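Local coordinates for ABC transporter substrate-binding protein (Rhizobium radiobacter, PDB 6TFX), which binds the mannityl opine mannopinic acid as the periplasmic solute-binding protein of an ABC importer in Agrobacterium, at residues I280-Y283 and R284-V288. Residues are numbered along the deposited sequence; the frame is centred on the assembly and turned at random.
Sequences IAKY and RGERV. With N72 ((2~{R})-2-[[(3~{R},4~{R},5~{S})-3,4,5,6-tetrakis(oxidanyl)-2-oxidanylidene-hexyl]amino]pentanedioic acid), chain C.
Two backbone bonds finish the helix 277-284: Arg284 N reaches Ile280 O at 2.8 Å, nearly straight at 170°, and Gly285 N gives its hydrogen to Ala281 O over 2.8 Å along a more bent path. Gly285 then leaves helical geometry with a positive phi of 119°, a conformation in which a residue without a side chain avoids crowding the carbonyl of Arg284. Tyr283 O, in the last turn, is taken by the side chains of Gln228 and Arg229, while Gly285 O accepts from Asn289 ND2. Arg284 belongs to the ligand pocket of this family 5 solute-binding protein and so links the helix end to it. The long chain of Arg284, extended through chi2, runs alongside Ile280, whose CG2 lies 3.8 Å from Arg284 CD, and turns at chi3 (149°) to carry the guanidinium to the ligand; the branched isoleucine also packs on Leu345 and Thr458. Arg284 NH1 donates over 2.8 Å to the terminal oxygen OAB of N72, the bound opine, and this oxygen meets the guanidinium edge-on. Arg284 NH2 is held by Gly341 O and, weakly, by Ser344 OG, an anchorage from helix 340-353 that steadies the ligand-binding group. On the exposed flank Glu286 lies beside Lys282, its OE2 3.5 Å from Lys282 CG; Lys282 NZ stays 5.1 Å from Glu286 OE2, too far for a salt bridge.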
loop_
_atom_site.group_PDB
_atom_site.type_symbol
_atom_site.label_atom_id
_atom_site.label_comp_id
_atom_site.label_asym_id
_atom_site.label_seq_id
_atom_site.Cartn_x
_atom_site.Cartn_y
_atom_site.Cartn_z
ATOM N N ILE A 280 -11.730 -10.674 -15.943
ATOM C CA ILE A 280 -10.442 -9.976 -15.885
ATOM C C ILE A 280 -9.396 -10.938 -15.281
ATOM O O ILE A 280 -8.266 -11.026 -15.783
ATOM C CB ILE A 280 -10.542 -8.676 -15.036
ATOM C CG1 ILE A 280 -11.450 -7.662 -15.759
ATOM C CG2 ILE A 280 -9.137 -8.073 -14.736
ATOM C CD1 ILE A 280 -11.909 -6.488 -14.846
ATOM N N ALA A 281 -9.788 -11.670 -14.216
ATOM C CA ALA A 281 -8.876 -12.627 -13.551
ATOM C C ALA A 281 -8.480 -13.756 -14.508
ATOM O O ALA A 281 -7.308 -14.124 -14.558
ATOM C CB ALA A 281 -9.546 -13.194 -12.297
ATOM N N LYS A 282 -9.443 -14.286 -15.293
ATOM C CA LYS A 282 -9.157 -15.365 -16.267
ATOM C C LYS A 282 -8.199 -14.869 -17.343
ATOM O O LYS A 282 -7.248 -15.562 -17.682
ATOM C CB LYS A 282 -10.454 -15.860 -16.931
ATOM C CG LYS A 282 -10.969 -17.170 -16.338
ATOM C CD LYS A 282 -11.981 -17.869 -17.252
ATOM C CE LYS A 282 -13.418 -17.451 -17.021
ATOM N NZ LYS A 282 -13.996 -18.063 -15.793
ATOM N N TYR A 283 -8.423 -13.639 -17.842
ATOM C CA TYR A 283 -7.580 -13.034 -18.881
ATOM C C TYR A 283 -6.164 -12.774 -18.369
ATOM O O TYR A 283 -5.183 -13.149 -19.031
ATOM C CB TYR A 283 -8.214 -11.722 -19.381
ATOM C CG TYR A 283 -7.302 -10.922 -20.285
ATOM C CD1 TYR A 283 -7.047 -11.334 -21.591
ATOM C CD2 TYR A 283 -6.696 -9.752 -19.838
ATOM C CE1 TYR A 283 -6.161 -10.634 -22.407
ATOM C CE2 TYR A 283 -5.815 -9.038 -20.650
ATOM C CZ TYR A 283 -5.572 -9.470 -21.944
ATOM O OH TYR A 283 -4.736 -8.756 -22.774
ATOM N N ARG A 284 -6.056 -12.097 -17.204
ATOM C CA ARG A 284 -4.740 -11.753 -16.638
ATOM C C ARG A 284 -3.976 -12.960 -16.119
ATOM O O ARG A 284 -2.754 -12.972 -16.209
ATOM C CB ARG A 284 -4.865 -10.689 -15.550
ATOM C CG ARG A 284 -5.214 -9.325 -16.129
ATOM C CD ARG A 284 -5.305 -8.263 -15.040
ATOM N NE ARG A 284 -4.916 -6.967 -15.587
ATOM C CZ ARG A 284 -4.659 -5.882 -14.854
ATOM N NH1 ARG A 284 -4.800 -5.913 -13.531
ATOM N NH2 ARG A 284 -4.260 -4.758 -15.443
ATOM N N GLY A 285 -4.692 -13.956 -15.598
ATOM C CA GLY A 285 -4.097 -15.206 -15.115
ATOM C C GLY A 285 -4.356 -15.432 -13.641
ATOM O O GLY A 285 -4.118 -14.535 -12.812
ATOM N N GLU A 286 -4.809 -16.653 -13.303
ATOM C CA GLU A 286 -5.216 -17.023 -11.944
ATOM C C GLU A 286 -4.082 -17.237 -10.937
ATOM O O GLU A 286 -4.366 -17.285 -9.738
ATOM C CB GLU A 286 -6.144 -18.254 -11.965
ATOM C CG GLU A 286 -7.616 -17.880 -11.924
ATOM C CD GLU A 286 -8.397 -17.958 -13.223
ATOM O OE1 GLU A 286 -7.777 -18.041 -14.309
ATOM O OE2 GLU A 286 -9.646 -17.929 -13.148
ATOM N N ARG A 287 -2.819 -17.321 -11.379
ATOM C CA ARG A 287 -1.694 -17.455 -10.435
ATOM C C ARG A 287 -1.468 -16.129 -9.669
ATOM O O ARG A 287 -1.152 -16.121 -8.468
ATOM C CB ARG A 287 -0.419 -17.836 -11.206
ATOM C CG ARG A 287 0.819 -18.011 -10.324
ATOM C CD ARG A 287 2.059 -18.303 -11.150
ATOM N NE ARG A 287 3.277 -18.174 -10.351
ATOM C CZ ARG A 287 4.510 -18.250 -10.843
ATOM N NH1 ARG A 287 4.704 -18.460 -12.140
ATOM N NH2 ARG A 287 5.558 -18.115 -10.042
ATOM N N VAL A 288 -1.656 -15.010 -10.372
ATOM C CA VAL A 288 -1.394 -13.686 -9.813
ATOM C C VAL A 288 -2.660 -12.919 -9.461
ATOM O O VAL A 288 -2.637 -12.105 -8.538
ATOM C CB VAL A 288 -0.544 -12.908 -10.863
ATOM C CG1 VAL A 288 -0.485 -11.408 -10.587
ATOM C CG2 VAL A 288 0.851 -13.521 -10.982
HETATM O OAB N72 C . -3.355 -3.890 -12.211
HETATM C CAF N72 C . -3.619 -3.248 -10.948
HETATM C CAG N72 C . -2.544 -2.237 -10.426
HETATM O OAC N72 C . -1.320 -2.347 -11.078
HETATM C CAH N72 C . -2.575 -2.136 -8.899
HETATM O OAM N72 C . -3.225 -3.068 -8.121
HETATM C CAI N72 C . -1.497 -1.973 -7.847
HETATM O OAD N72 C . -0.298 -2.589 -8.262
HETATM C CAJ N72 C . -1.427 -0.562 -7.315
HETATM O OAE N72 C . -2.460 0.151 -7.389
HETATM C CAK N72 C . -0.089 -0.004 -6.752
HETATM N N N72 C . -0.167 0.194 -5.324
HETATM C CA N72 C . -0.087 1.477 -4.736
HETATM C C N72 C . -0.218 2.684 -5.623
HETATM O O N72 C . -1.229 3.408 -5.985
HETATM C CB N72 C . -0.906 1.504 -3.442
HETATM C CG N72 C . -1.425 2.839 -2.906
HETATM C CD N72 C . -1.594 2.858 -1.385
HETATM O OE1 N72 C . -0.858 2.154 -0.621
HETATM O OE2 N72 C . -2.472 3.602 -0.894
HETATM O OXT N72 C . 0.966 2.916 -5.928
#